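Local structure of aminotransferase, class III (Thermomicrobium roseum, 6IO1) at residues A153-A158 with A223-P228; E208-I213 with A247-K252; L257-V262 with Y278-D283. The protein acts as a thermostable (S)-enantioselective omega-transaminase, probably shuttling amino groups between amines and carbonyl compounds by way of its pyridoxal 5'-phosphate cofactor. All blocks are in the same frame, centred on the assembly; numbering follows the deposited sequence.

Contact 1 of 3, residues A153-A158 with A223-P228. With PMP (4'-deoxy-4'-aminopyridoxal-5'-phosphate), chain C.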
ATOM      1  N   ALA B 153      13.038  15.682   1.304  1.00 24.08           N
ATOM      2  CA  ALA B 153      12.671  14.384   1.848  1.00 25.09           C
ATOM      3  C   ALA B 153      11.609  13.725   0.977  1.00 24.32           C
ATOM      4  O   ALA B 153      10.757  14.401   0.395  1.00 25.03           O
ATOM      5  CB  ALA B 153      12.154  14.525   3.278  1.00 23.91           C
ATOM      6  N   TYR B 154      11.673  12.399   0.877  1.00 24.06           N
ATOM      7  CA  TYR B 154      10.675  11.617   0.153  1.00 24.69           C
ATOM      8  C   TYR B 154      10.249  10.444   1.025  1.00 22.91           C
ATOM      9  O   TYR B 154      11.061   9.563   1.323  1.00 22.47           O
ATOM     10  CB  TYR B 154      11.205  11.127  -1.193  1.00 24.87           C
ATOM     11  CG  TYR B 154      10.139  10.433  -2.008  1.00 27.67           C
ATOM     12  CD1 TYR B 154       9.239  11.163  -2.774  1.00 28.88           C
ATOM     13  CD2 TYR B 154      10.016   9.050  -1.996  1.00 28.34           C
ATOM     14  CE1 TYR B 154       8.255  10.534  -3.512  1.00 30.24           C
ATOM     15  CE2 TYR B 154       9.037   8.415  -2.730  1.00 28.83           C
ATOM     16  CZ  TYR B 154       8.160   9.160  -3.487  1.00 30.12           C
ATOM     17  OH  TYR B 154       7.184   8.525  -4.221  1.00 30.47           O
ATOM     18  N   HIS B 155       8.982  10.436   1.433  1.00 24.11           N
ATOM     19  CA  HIS B 155       8.450   9.398   2.307  1.00 22.66           C
ATOM     20  C   HIS B 155       7.238   8.687   1.714  1.00 24.03           C
ATOM     21  O   HIS B 155       6.579   7.916   2.421  1.00 20.34           O
ATOM     22  CB  HIS B 155       8.084   9.999   3.668  1.00 22.05           C
ATOM     23  CG  HIS B 155       9.215  10.713   4.339  1.00 21.67           C
ATOM     24  ND1 HIS B 155      10.297  10.051   4.881  1.00 18.85           N
ATOM     25  CD2 HIS B 155       9.435  12.031   4.555  1.00 22.75           C
ATOM     26  CE1 HIS B 155      11.132  10.931   5.402  1.00 18.85           C
ATOM     27  NE2 HIS B 155      10.633  12.140   5.217  1.00 19.41           N
ATOM     28  N   GLY B 156       6.941   8.906   0.443  1.00 24.97           N
ATOM     29  CA  GLY B 156       5.766   8.351  -0.199  1.00 25.81           C
ATOM     30  C   GLY B 156       4.845   9.444  -0.713  1.00 27.02           C
ATOM     31  O   GLY B 156       4.948  10.613  -0.347  1.00 27.82           O
ATOM     32  N   ILE B 157       3.917   9.028  -1.573  1.00 28.03           N
ATOM     33  CA  ILE B 157       3.024   9.981  -2.214  1.00 29.20           C
ATOM     34  C   ILE B 157       1.559   9.724  -1.860  1.00 28.70           C
ATOM     35  O   ILE B 157       0.663  10.237  -2.521  1.00 26.85           O
ATOM     36  CB  ILE B 157       3.234   9.987  -3.741  1.00 26.02           C
ATOM     37  CG1 ILE B 157       3.472   8.569  -4.272  1.00 23.16           C
ATOM     38  CG2 ILE B 157       4.405  10.874  -4.116  1.00 28.70           C
ATOM     39  CD1 ILE B 157       2.233   7.700  -4.344  1.00 24.00           C
ATOM     40  N   ALA B 158       1.302   8.939  -0.820  1.00 27.30           N
ATOM     41  CA  ALA B 158      -0.054   8.700  -0.349  1.00 31.19           C
ATOM     42  C   ALA B 158      -0.216   9.200   1.079  1.00 31.78           C
ATOM     43  O   ALA B 158       0.682   9.027   1.913  1.00 34.30           O
ATOM     44  CB  ALA B 158      -0.421   7.223  -0.405  1.00 30.47           C
ATOM     45  N   ALA B 223       6.261  14.159  16.256  1.00 14.09           N
ATOM     46  CA  ALA B 223       7.442  13.414  15.836  1.00 14.49           C
ATOM     47  C   ALA B 223       8.191  14.153  14.734  1.00 15.42           C
ATOM     48  O   ALA B 223       7.702  15.123  14.149  1.00 16.44           O
ATOM     49  CB  ALA B 223       7.064  12.006  15.363  1.00 16.51           C
ATOM     50  N   PHE B 224       9.402  13.662  14.471  1.00 15.06           N
ATOM     51  CA  PHE B 224      10.250  14.069  13.358  1.00 15.45           C
ATOM     52  C   PHE B 224      10.490  12.832  12.505  1.00 15.16           C
ATOM     53  O   PHE B 224      10.841  11.774  13.037  1.00 15.34           O
ATOM     54  CB  PHE B 224      11.573  14.664  13.877  1.00 16.11           C
ATOM     55  CG  PHE B 224      12.639  14.875  12.818  1.00 14.34           C
ATOM     56  CD1 PHE B 224      13.384  13.811  12.322  1.00 15.15           C
ATOM     57  CD2 PHE B 224      12.930  16.150  12.361  1.00 17.29           C
ATOM     58  CE1 PHE B 224      14.363  14.012  11.366  1.00 15.32           C
ATOM     59  CE2 PHE B 224      13.913  16.356  11.407  1.00 17.94           C
ATOM     60  CZ  PHE B 224      14.630  15.285  10.910  1.00 15.41           C
ATOM     61  N   ILE B 225      10.303  12.956  11.194  1.00 15.12           N
ATOM     62  CA  ILE B 225      10.487  11.843  10.271  1.00 13.70           C
ATOM     63  C   ILE B 225      11.570  12.212   9.267  1.00 12.57           C
ATOM     64  O   ILE B 225      11.581  13.329   8.735  1.00 17.48           O
ATOM     65  CB  ILE B 225       9.172  11.460   9.563  1.00 14.65           C
ATOM     66  CG1 ILE B 225       9.384  10.234   8.671  1.00 13.89           C
ATOM     67  CG2 ILE B 225       8.607  12.632   8.767  1.00 13.88           C
ATOM     68  CD1 ILE B 225       8.100   9.560   8.246  1.00 17.03           C
ATOM     69  N   GLY B 226      12.501  11.290   9.040  1.00 13.75           N
ATOM     70  CA  GLY B 226      13.567  11.527   8.086  1.00 14.06           C
ATOM     71  C   GLY B 226      14.278  10.249   7.713  1.00 12.83           C
ATOM     72  O   GLY B 226      14.264   9.262   8.456  1.00 14.08           O
ATOM     73  N   GLU B 227      14.906  10.279   6.543  1.00 14.18           N
ATOM     74  CA  GLU B 227      15.770   9.214   6.053  1.00 15.31           C
ATOM     75  C   GLU B 227      17.198   9.445   6.539  1.00 15.94           C
ATOM     76  O   GLU B 227      17.648  10.593   6.604  1.00 17.40           O
ATOM     77  CB  GLU B 227      15.759   9.163   4.528  1.00 17.57           C
ATOM     78  CG  GLU B 227      14.373   9.175   3.899  1.00 18.15           C
ATOM     79  CD  GLU B 227      14.365   9.816   2.521  1.00 19.86           C
ATOM     80  OE1 GLU B 227      14.747   9.138   1.544  1.00 21.48           O
ATOM     81  OE2 GLU B 227      13.974  10.998   2.415  1.00 21.01           O
ATOM     82  N   PRO B 228      17.929   8.388   6.907  1.00 15.47           N
ATOM     83  CA  PRO B 228      19.343   8.593   7.273  1.00 17.32           C
ATOM     84  C   PRO B 228      20.131   9.237   6.149  1.00 16.79           C
ATOM     85  O   PRO B 228      20.879  10.198   6.377  1.00 20.21           O
ATOM     86  CB  PRO B 228      19.831   7.170   7.588  1.00 17.87           C
ATOM     87  CG  PRO B 228      18.593   6.401   7.915  1.00 17.44           C
ATOM     88  CD  PRO B 228      17.509   6.987   7.062  1.00 16.89           C
TER
HETATM   89  N1  PMP C 701       9.995   5.997   1.799  1.00 22.95           N
HETATM   90  C2  PMP C 701      11.110   6.175   1.092  1.00 24.34           C
HETATM   91  C2A PMP C 701      12.375   6.526   1.811  1.00 22.32           C
HETATM   92  C3  PMP C 701      11.100   6.037  -0.302  1.00 27.63           C
HETATM   93  O3  PMP C 701      12.257   6.225  -0.999  1.00 29.66           O
HETATM   94  C4  PMP C 701       9.911   5.708  -0.958  1.00 26.30           C
HETATM   95  C4A PMP C 701       9.877   5.554  -2.459  1.00 30.35           C
HETATM   96  N4A PMP C 701      11.160   5.106  -3.008  1.00 29.03           N
HETATM   97  C5  PMP C 701       8.749   5.524  -0.196  1.00 26.04           C
HETATM   98  C6  PMP C 701       8.850   5.682   1.174  1.00 22.90           C
HETATM   99  C5A PMP C 701       7.443   5.173  -0.842  1.00 26.23           C
HETATM  100  O4P PMP C 701       7.298   3.723  -0.955  1.00 29.08           O
HETATM  101  P   PMP C 701       6.048   3.057  -1.731  1.00 26.56           P
HETATM  102  O1P PMP C 701       6.238   1.558  -1.608  1.00 23.74           O
HETATM  103  O2P PMP C 701       4.804   3.556  -1.024  1.00 19.81           O
HETATM  104  O3P PMP C 701       6.149   3.549  -3.162  1.00 26.07           O
HETATM  105  O   HOH W   1      12.690  14.385   6.539  1.00 19.38           O
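With CG set opposite the carbonyl carbon (chi1 -56°), His155 swings its imidazole against strand 221-226, where Ile225 runs its CG1 branch away from the backbone N (chi1 -176°); the two side chains pass alongside one another, pointing opposite ways. CG1 of Ile225 lies over one face of the His155 ring, 4.0 Å from its centroid and displaced toward the rim, a CH-pi contact. At the ring edge, CE1 of His155 meets Gly226 CA at 3.7 Å; a beta carbon on Gly226 would point away from the histidine and run into the Phe224 ring, so glycine suits the place. The flat ring lies against the strand with its nitrogens at the rim: ND1 bonds to Asp260 OD2, and NE2 makes a weak link to a water that donates to Ile225 O at 2.7 Å. Glu227 supplies the polar tie. Extended beyond CG, its chain carries OE2 to Tyr154 N at 3.1 Å with a nearly straight N-H...O angle of 174°, the donor coming from above the carboxylate plane. The other oxygen, OE1, accepts from Gly231 N, so both ends of this buried carboxylate are held, and OE1 also lies 3.5 Å from C2A of the PMP methyl group. The CD2 edge of Tyr154 stands over the C4 side of the PMP ring, and Gly156 CA comes within 3.7 Å of PMP C5A. Glycine fits there because its backbone angles would press a beta carbon onto the preceding carbonyl oxygen. From the second subunit, Gly321 packs on Tyr154. Together these residues form a wall of the cofactor pocket, built, as in other fold type I aminotransferases, from loops at the C-terminal ends of the parallel strands in the large domain.

Contact 2 of 3, residues E208-I213 with A247-K252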
ATOM      1  N   GLU B 208      18.392  26.018  13.530  1.00 24.09           N
ATOM      2  CA  GLU B 208      17.116  26.105  12.828  1.00 24.98           C
ATOM      3  C   GLU B 208      16.080  25.168  13.438  1.00 23.11           C
ATOM      4  O   GLU B 208      14.922  25.557  13.630  1.00 23.56           O
ATOM      5  CB  GLU B 208      17.306  25.797  11.347  1.00 26.95           C
ATOM      6  CG  GLU B 208      15.998  25.588  10.620  1.00 28.93           C
ATOM      7  CD  GLU B 208      16.176  24.898   9.299  1.00 31.02           C
ATOM      8  OE1 GLU B 208      17.332  24.798   8.833  1.00 32.82           O
ATOM      9  OE2 GLU B 208      15.165  24.432   8.732  1.00 31.15           O
ATOM     10  N   LEU B 209      16.478  23.933  13.754  1.00 22.38           N
ATOM     11  CA  LEU B 209      15.539  22.981  14.344  1.00 20.99           C
ATOM     12  C   LEU B 209      15.020  23.479  15.688  1.00 21.95           C
ATOM     13  O   LEU B 209      13.814  23.433  15.960  1.00 19.18           O
ATOM     14  CB  LEU B 209      16.203  21.612  14.499  1.00 20.13           C
ATOM     15  CG  LEU B 209      15.418  20.569  15.302  1.00 19.00           C
ATOM     16  CD1 LEU B 209      14.048  20.325  14.684  1.00 18.47           C
ATOM     17  CD2 LEU B 209      16.201  19.270  15.408  1.00 18.45           C
ATOM     18  N   GLU B 210      15.923  23.971  16.541  1.00 24.21           N
ATOM     19  CA  GLU B 210      15.513  24.451  17.857  1.00 24.52           C
ATOM     20  C   GLU B 210      14.562  25.636  17.742  1.00 24.48           C
ATOM     21  O   GLU B 210      13.536  25.696  18.432  1.00 24.44           O
ATOM     22  CB  GLU B 210      16.742  24.828  18.686  1.00 27.54           C
ATOM     23  CG  GLU B 210      17.694  23.675  18.962  1.00 28.28           C
ATOM     24  CD  GLU B 210      18.155  23.636  20.405  1.00 38.07           C
ATOM     25  OE1 GLU B 210      17.291  23.659  21.307  1.00 36.08           O
ATOM     26  OE2 GLU B 210      19.380  23.589  20.635  1.00 41.31           O
ATOM     27  N   GLU B 211      14.890  26.599  16.877  1.00 23.83           N
ATOM     28  CA  GLU B 211      14.036  27.776  16.740  1.00 26.82           C
ATOM     29  C   GLU B 211      12.681  27.414  16.138  1.00 25.48           C
ATOM     30  O   GLU B 211      11.652  27.984  16.525  1.00 26.65           O
ATOM     31  CB  GLU B 211      14.768  28.850  15.938  1.00 31.40           C
ATOM     32  CG  GLU B 211      15.972  29.369  16.711  1.00 38.00           C
ATOM     33  CD  GLU B 211      16.521  30.681  16.195  1.00 45.38           C
ATOM     34  OE1 GLU B 211      16.052  31.738  16.656  1.00 51.16           O
ATOM     35  OE2 GLU B 211      17.447  30.651  15.360  1.00 48.30           O
ATOM     36  N   THR B 212      12.651  26.469  15.190  1.00 25.51           N
ATOM     37  CA  THR B 212      11.370  26.016  14.650  1.00 24.84           C
ATOM     38  C   THR B 212      10.524  25.355  15.730  1.00 24.91           C
ATOM     39  O   THR B 212       9.313  25.606  15.827  1.00 26.54           O
ATOM     40  CB  THR B 212      11.599  25.057  13.483  1.00 26.25           C
ATOM     41  OG1 THR B 212      12.208  25.763  12.395  1.00 26.35           O
ATOM     42  CG2 THR B 212      10.275  24.466  13.016  1.00 23.35           C
ATOM     43  N   ILE B 213      11.149  24.518  16.564  1.00 23.16           N
ATOM     44  CA  ILE B 213      10.421  23.870  17.652  1.00 23.15           C
ATOM     45  C   ILE B 213       9.861  24.912  18.608  1.00 24.78           C
ATOM     46  O   ILE B 213       8.706  24.820  19.046  1.00 25.13           O
ATOM     47  CB  ILE B 213      11.336  22.868  18.382  1.00 21.17           C
ATOM     48  CG1 ILE B 213      11.631  21.662  17.490  1.00 20.27           C
ATOM     49  CG2 ILE B 213      10.707  22.424  19.692  1.00 23.01           C
ATOM     50  CD1 ILE B 213      12.652  20.712  18.078  1.00 20.66           C
ATOM     51  N   ALA B 247      19.091  14.311  16.862  1.00 15.48           N
ATOM     52  CA  ALA B 247      18.416  13.402  17.780  1.00 15.49           C
ATOM     53  C   ALA B 247      18.474  13.916  19.212  1.00 17.23           C
ATOM     54  O   ALA B 247      17.519  13.745  19.979  1.00 17.38           O
ATOM     55  CB  ALA B 247      19.032  12.007  17.684  1.00 15.73           C
ATOM     56  N   ALA B 248      19.594  14.535  19.598  1.00 17.08           N
ATOM     57  CA  ALA B 248      19.699  15.097  20.940  1.00 17.29           C
ATOM     58  C   ALA B 248      18.675  16.202  21.155  1.00 16.93           C
ATOM     59  O   ALA B 248      18.037  16.267  22.211  1.00 17.40           O
ATOM     60  CB  ALA B 248      21.114  15.620  21.183  1.00 19.84           C
ATOM     61  N   VAL B 249      18.501  17.079  20.164  1.00 17.47           N
ATOM     62  CA  VAL B 249      17.486  18.128  20.281  1.00 18.89           C
ATOM     63  C   VAL B 249      16.095  17.509  20.419  1.00 16.87           C
ATOM     64  O   VAL B 249      15.294  17.889  21.294  1.00 17.37           O
ATOM     65  CB  VAL B 249      17.559  19.084  19.076  1.00 19.85           C
ATOM     66  CG1 VAL B 249      16.425  20.097  19.127  1.00 20.19           C
ATOM     67  CG2 VAL B 249      18.909  19.785  19.034  1.00 21.26           C
ATOM     68  N   LEU B 250      15.800  16.524  19.565  1.00 18.52           N
ATOM     69  CA  LEU B 250      14.489  15.881  19.597  1.00 16.11           C
ATOM     70  C   LEU B 250      14.218  15.259  20.961  1.00 18.08           C
ATOM     71  O   LEU B 250      13.127  15.411  21.523  1.00 17.66           O
ATOM     72  CB  LEU B 250      14.395  14.826  18.494  1.00 16.97           C
ATOM     73  CG  LEU B 250      14.452  15.340  17.055  1.00 16.92           C
ATOM     74  CD1 LEU B 250      14.440  14.178  16.076  1.00 14.94           C
ATOM     75  CD2 LEU B 250      13.300  16.295  16.780  1.00 16.27           C
ATOM     76  N   ARG B 251      15.207  14.549  21.511  1.00 19.43           N
ATOM     77  CA  ARG B 251      15.059  13.978  22.845  1.00 19.60           C
ATOM     78  C   ARG B 251      14.915  15.060  23.905  1.00 17.93           C
ATOM     79  O   ARG B 251      14.205  14.864  24.898  1.00 18.85           O
ATOM     80  CB  ARG B 251      16.251  13.077  23.165  1.00 17.65           C
ATOM     81  CG  ARG B 251      16.292  11.794  22.353  1.00 17.98           C
ATOM     82  CD  ARG B 251      17.232  10.780  22.980  1.00 17.89           C
ATOM     83  NE  ARG B 251      18.556  11.346  23.227  1.00 16.59           N
ATOM     84  CZ  ARG B 251      19.513  11.437  22.310  1.00 17.53           C
ATOM     85  NH1 ARG B 251      19.296  11.005  21.076  1.00 16.32           N
ATOM     86  NH2 ARG B 251      20.687  11.965  22.627  1.00 16.98           N
ATOM     87  N   LYS B 252      15.589  16.199  23.720  1.00 19.33           N
ATOM     88  CA  LYS B 252      15.452  17.301  24.665  1.00 20.85           C
ATOM     89  C   LYS B 252      14.005  17.759  24.760  1.00 22.63           C
ATOM     90  O   LYS B 252      13.517  18.075  25.851  1.00 21.56           O
ATOM     91  CB  LYS B 252      16.354  18.467  24.258  1.00 19.44           C
ATOM     92  CG  LYS B 252      16.064  19.762  25.007  1.00 23.35           C
ATOM     93  CD  LYS B 252      16.903  20.915  24.482  1.00 25.84           C
ATOM     94  CE  LYS B 252      16.426  22.244  25.046  1.00 26.33           C
ATOM     95  NZ  LYS B 252      17.236  23.388  24.543  1.00 32.01           N
TER
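Val249 is pushed into the notch formed by Leu209, Glu210 and Ile213, and it is the centre of the tight part of this contact. One methyl does most of the touching: CG1, held opposite the backbone N (chi1 175°), meets Leu209 CD2 at 3.8 Å, the aliphatic CG of Glu210 also at 3.8 Å, and Ile213 CD1 at 4.0 Å. Leucine and isoleucine suit their places, being one helical turn apart and both directed at the partner helix, while the beta-branched valine sets its CG1 methyl between them. Leu250 joins more loosely, its CD2 lying 4.4 Å from Leu209 CD2.

The solvent side is different in kind. Glu210 bends at chi2 (-135°), so that its CG and CD pass across the methyls of Val249 while the carboxylate reaches beyond it. There the firmer partner of OE1 is the hydroxyl of Tyr253, to which it is hydrogen-bonded. Lys252 NZ adds a salt bridge, meeting the syn lone pair of Glu210 OE1 at 3.2 Å, with the two side chains at about a right angle. Lys252 is fully extended and exposed, and this single long bond is probably a modest restraint.

The two helical segments run nearly parallel, crossing at -22° with axes 10.5 Å apart, and the contact is made through side chains. Beneath them lies the large-domain sheet: Leu209 also touches Leu184 of strand 181-184, Ile213 rests on Ile221 and Leu250 on Phe224 of strand 221-226, so helices 198-216 and 242-253 pack side by side over its parallel strands.

Contact 3 of 3, residues L257-V262 with Y278-D283. With PMP (4'-deoxy-4'-aminopyridoxal-5'-phosphate), chain C.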
ATOM      1  N   LEU B 257      11.268  10.229  17.222  1.00 14.46           N
ATOM      2  CA  LEU B 257      12.076  10.161  16.012  1.00 14.52           C
ATOM      3  C   LEU B 257      11.610   8.984  15.167  1.00 14.63           C
ATOM      4  O   LEU B 257      11.697   7.830  15.600  1.00 14.90           O
ATOM      5  CB  LEU B 257      13.560  10.024  16.347  1.00 16.15           C
ATOM      6  CG  LEU B 257      14.464   9.730  15.148  1.00 15.51           C
ATOM      7  CD1 LEU B 257      14.367  10.838  14.108  1.00 15.52           C
ATOM      8  CD2 LEU B 257      15.896   9.542  15.600  1.00 15.02           C
ATOM      9  N   ILE B 258      11.117   9.279  13.969  1.00 15.21           N
ATOM     10  CA  ILE B 258      10.736   8.262  12.998  1.00 13.67           C
ATOM     11  C   ILE B 258      11.838   8.206  11.950  1.00 13.01           C
ATOM     12  O   ILE B 258      12.027   9.156  11.181  1.00 14.79           O
ATOM     13  CB  ILE B 258       9.376   8.566  12.358  1.00 14.75           C
ATOM     14  CG1 ILE B 258       8.290   8.681  13.429  1.00 15.51           C
ATOM     15  CG2 ILE B 258       9.014   7.493  11.340  1.00 16.63           C
ATOM     16  CD1 ILE B 258       6.970   9.198  12.901  1.00 15.56           C
ATOM     17  N   LEU B 259      12.572   7.099  11.910  1.00 13.83           N
ATOM     18  CA  LEU B 259      13.646   6.915  10.945  1.00 13.46           C
ATOM     19  C   LEU B 259      13.118   6.113   9.764  1.00 11.14           C
ATOM     20  O   LEU B 259      12.650   4.982   9.934  1.00 13.62           O
ATOM     21  CB  LEU B 259      14.848   6.217  11.578  1.00 15.24           C
ATOM     22  CG  LEU B 259      16.187   6.571  10.931  1.00 17.48           C
ATOM     23  CD1 LEU B 259      16.482   8.057  11.084  1.00 16.51           C
ATOM     24  CD2 LEU B 259      17.307   5.734  11.518  1.00 24.17           C
ATOM     25  N   ASP B 260      13.200   6.699   8.572  1.00 14.42           N
ATOM     26  CA  ASP B 260      12.701   6.077   7.348  1.00 13.65           C
ATOM     27  C   ASP B 260      13.851   5.292   6.732  1.00 13.50           C
ATOM     28  O   ASP B 260      14.722   5.858   6.067  1.00 15.83           O
ATOM     29  CB  ASP B 260      12.156   7.141   6.400  1.00 15.62           C
ATOM     30  CG  ASP B 260      11.563   6.559   5.123  1.00 16.73           C
ATOM     31  OD1 ASP B 260      11.867   5.403   4.772  1.00 17.58           O
ATOM     32  OD2 ASP B 260      10.782   7.274   4.464  1.00 18.27           O
ATOM     33  N   GLU B 261      13.846   3.975   6.941  1.00 13.21           N
ATOM     34  CA  GLU B 261      14.873   3.087   6.412  1.00 13.80           C
ATOM     35  C   GLU B 261      14.396   2.316   5.187  1.00 13.39           C
ATOM     36  O   GLU B 261      14.912   1.229   4.908  1.00 15.24           O
ATOM     37  CB  GLU B 261      15.342   2.118   7.498  1.00 16.06           C
ATOM     38  CG  GLU B 261      16.058   2.786   8.662  1.00 16.29           C
ATOM     39  CD  GLU B 261      17.551   2.522   8.658  1.00 18.47           C
ATOM     40  OE1 GLU B 261      18.083   2.118   7.603  1.00 18.43           O
ATOM     41  OE2 GLU B 261      18.192   2.716   9.713  1.00 20.67           O
ATOM     42  N   VAL B 262      13.410   2.850   4.462  1.00 14.91           N
ATOM     43  CA  VAL B 262      12.851   2.141   3.312  1.00 13.98           C
ATOM     44  C   VAL B 262      13.929   1.873   2.267  1.00 14.26           C
ATOM     45  O   VAL B 262      14.000   0.779   1.694  1.00 14.43           O
ATOM     46  CB  VAL B 262      11.664   2.929   2.726  1.00 16.44           C
ATOM     47  CG1 VAL B 262      11.321   2.435   1.332  1.00 17.93           C
ATOM     48  CG2 VAL B 262      10.453   2.813   3.642  1.00 13.99           C
ATOM     49  N   TYR B 278      24.931   5.990  11.519  1.00 25.71           N
ATOM     50  CA  TYR B 278      24.892   7.338  12.064  1.00 23.87           C
ATOM     51  C   TYR B 278      24.655   7.369  13.568  1.00 25.87           C
ATOM     52  O   TYR B 278      24.425   8.447  14.124  1.00 26.10           O
ATOM     53  CB  TYR B 278      23.832   8.152  11.320  1.00 25.56           C
ATOM     54  CG  TYR B 278      24.196   8.328   9.862  1.00 23.39           C
ATOM     55  CD1 TYR B 278      25.123   9.284   9.473  1.00 24.70           C
ATOM     56  CD2 TYR B 278      23.646   7.511   8.882  1.00 23.75           C
ATOM     57  CE1 TYR B 278      25.476   9.442   8.150  1.00 24.31           C
ATOM     58  CE2 TYR B 278      23.995   7.661   7.551  1.00 20.39           C
ATOM     59  CZ  TYR B 278      24.910   8.629   7.193  1.00 21.59           C
ATOM     60  OH  TYR B 278      25.266   8.789   5.874  1.00 22.82           O
ATOM     61  N   GLY B 279      24.712   6.215  14.233  1.00 25.86           N
ATOM     62  CA  GLY B 279      24.602   6.147  15.678  1.00 25.24           C
ATOM     63  C   GLY B 279      23.352   6.791  16.235  1.00 24.81           C
ATOM     64  O   GLY B 279      23.428   7.664  17.106  1.00 23.74           O
ATOM     65  N   VAL B 280      22.194   6.377  15.734  1.00 23.06           N
ATOM     66  CA  VAL B 280      20.917   6.909  16.184  1.00 21.26           C
ATOM     67  C   VAL B 280      20.014   5.746  16.569  1.00 17.57           C
ATOM     68  O   VAL B 280      20.090   4.655  15.993  1.00 18.56           O
ATOM     69  CB  VAL B 280      20.265   7.807  15.105  1.00 20.69           C
ATOM     70  CG1 VAL B 280      19.487   6.981  14.091  1.00 24.94           C
ATOM     71  CG2 VAL B 280      19.383   8.861  15.745  1.00 23.93           C
ATOM     72  N   GLN B 281      19.177   5.974  17.576  1.00 17.87           N
ATOM     73  CA  GLN B 281      18.226   4.970  18.053  1.00 15.64           C
ATOM     74  C   GLN B 281      16.823   5.547  17.957  1.00 17.51           C
ATOM     75  O   GLN B 281      16.375   6.259  18.875  1.00 16.36           O
ATOM     76  CB  GLN B 281      18.542   4.550  19.489  1.00 18.34           C
ATOM     77  CG  GLN B 281      17.562   3.546  20.081  1.00 17.72           C
ATOM     78  CD  GLN B 281      17.729   2.152  19.507  1.00 16.93           C
ATOM     79  OE1 GLN B 281      18.786   1.809  18.978  1.00 19.53           O
ATOM     80  NE2 GLN B 281      16.685   1.340  19.614  1.00 17.67           N
ATOM     81  N   PRO B 282      16.097   5.285  16.876  1.00 16.10           N
ATOM     82  CA  PRO B 282      14.771   5.882  16.713  1.00 15.84           C
ATOM     83  C   PRO B 282      13.725   5.211  17.586  1.00 15.16           C
ATOM     84  O   PRO B 282      13.839   4.042  17.962  1.00 17.00           O
ATOM     85  CB  PRO B 282      14.467   5.654  15.228  1.00 15.89           C
ATOM     86  CG  PRO B 282      15.229   4.422  14.883  1.00 18.05           C
ATOM     87  CD  PRO B 282      16.475   4.444  15.727  1.00 18.31           C
ATOM     88  N   ASP B 283      12.688   5.985  17.909  1.00 14.74           N
ATOM     89  CA  ASP B 283      11.525   5.416  18.576  1.00 15.92           C
ATOM     90  C   ASP B 283      10.695   4.586  17.609  1.00 13.63           C
ATOM     91  O   ASP B 283      10.090   3.585  18.009  1.00 15.05           O
ATOM     92  CB  ASP B 283      10.678   6.527  19.194  1.00 15.79           C
ATOM     93  CG  ASP B 283      11.497   7.483  20.039  1.00 19.89           C
ATOM     94  OD1 ASP B 283      11.915   7.091  21.149  1.00 23.00           O
ATOM     95  OD2 ASP B 283      11.726   8.626  19.592  1.00 18.34           O
TER
HETATM   96  N1  PMP C 701       9.995   5.997   1.799  1.00 22.95           N
HETATM   97  C2  PMP C 701      11.110   6.175   1.092  1.00 24.34           C
HETATM   98  C2A PMP C 701      12.375   6.526   1.811  1.00 22.32           C
HETATM   99  C3  PMP C 701      11.100   6.037  -0.302  1.00 27.63           C
HETATM  100  O3  PMP C 701      12.257   6.225  -0.999  1.00 29.66           O
HETATM  101  C4  PMP C 701       9.911   5.708  -0.958  1.00 26.30           C
HETATM  102  C4A PMP C 701       9.877   5.554  -2.459  1.00 30.35           C
HETATM  103  N4A PMP C 701      11.160   5.106  -3.008  1.00 29.03           N
HETATM  104  C5  PMP C 701       8.749   5.524  -0.196  1.00 26.04           C
HETATM  105  C6  PMP C 701       8.850   5.682   1.174  1.00 22.90           C
HETATM  106  C5A PMP C 701       7.443   5.173  -0.842  1.00 26.23           C
HETATM  107  O4P PMP C 701       7.298   3.723  -0.955  1.00 29.08           O
HETATM  108  P   PMP C 701       6.048   3.057  -1.731  1.00 26.56           P
HETATM  109  O1P PMP C 701       6.238   1.558  -1.608  1.00 23.74           O
HETATM  110  O2P PMP C 701       4.804   3.556  -1.024  1.00 19.81           O
HETATM  111  O3P PMP C 701       6.149   3.549  -3.162  1.00 26.07           O
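Leu257 N donates to Asp283 OD2 at 2.9 Å, using the oxygen's anti lone pair, with an N-H...O angle of 162°. The bond ties strand 256-260, a parallel strand of the fold type I large-domain sheet, to the loop that leads into the neighbouring strand 284-287. Asp283 suits this place because its short side chain reaches the N-H of Leu257 on the strand; its own N makes only a weak bond to Leu257 O.

Leu257 and Leu259 project from the same face of the strand, and the loop covers both. Val280 divides its branches between them: chi1 of 84° puts CG2 against Leu257 CD2 at 3.6 Å, while CG1 meets Leu259 CD2 tip to tip, also at 3.6 Å. Pro282 lies aslant the leucines, its CB 3.7 Å from Leu259 CB. Earlier in the loop, Gly279 ends helix 274-278 in a Schellman motif, whose positive phi glycine accepts easily.

At the strand's C-terminal end the chain reaches the cofactor. Asp260 OD1 takes the N-H of Val262 at 3.0 Å, an Asx turn that helps orient the carboxylate. OD2, hydrogen-bonded to both His155 ND1 and Asn125 ND2, stands 3.1 Å from PMP N1, consistent with the aspartate that faces the pyridine nitrogen in fold type I enzymes. Val262 lies over the pyridine face opposite Tyr154, with its CB 3.6 Å from N1.

From the N terminus, residues 153-158 come first, in the loop after strand 146-150. Contact 1 brings strand 221-226 back to them, but before it closes, helix 198-216 has already opened contact 2, which closes on helix 242-253; the two therefore cross along the chain. Contact 3 follows in series, closing the short loop from strand 256-260 to residues 278-283. In space the three form layers: strands 221-226 and 256-260 lie side by side, with Phe224 O 2.7 Å from Ile258 N, and helix 242-253 covers them, Leu250 meeting both Phe224 and Leu257. Contacts 1 and 3 reach the cofactor, whereas contact 2 joins the outer helices.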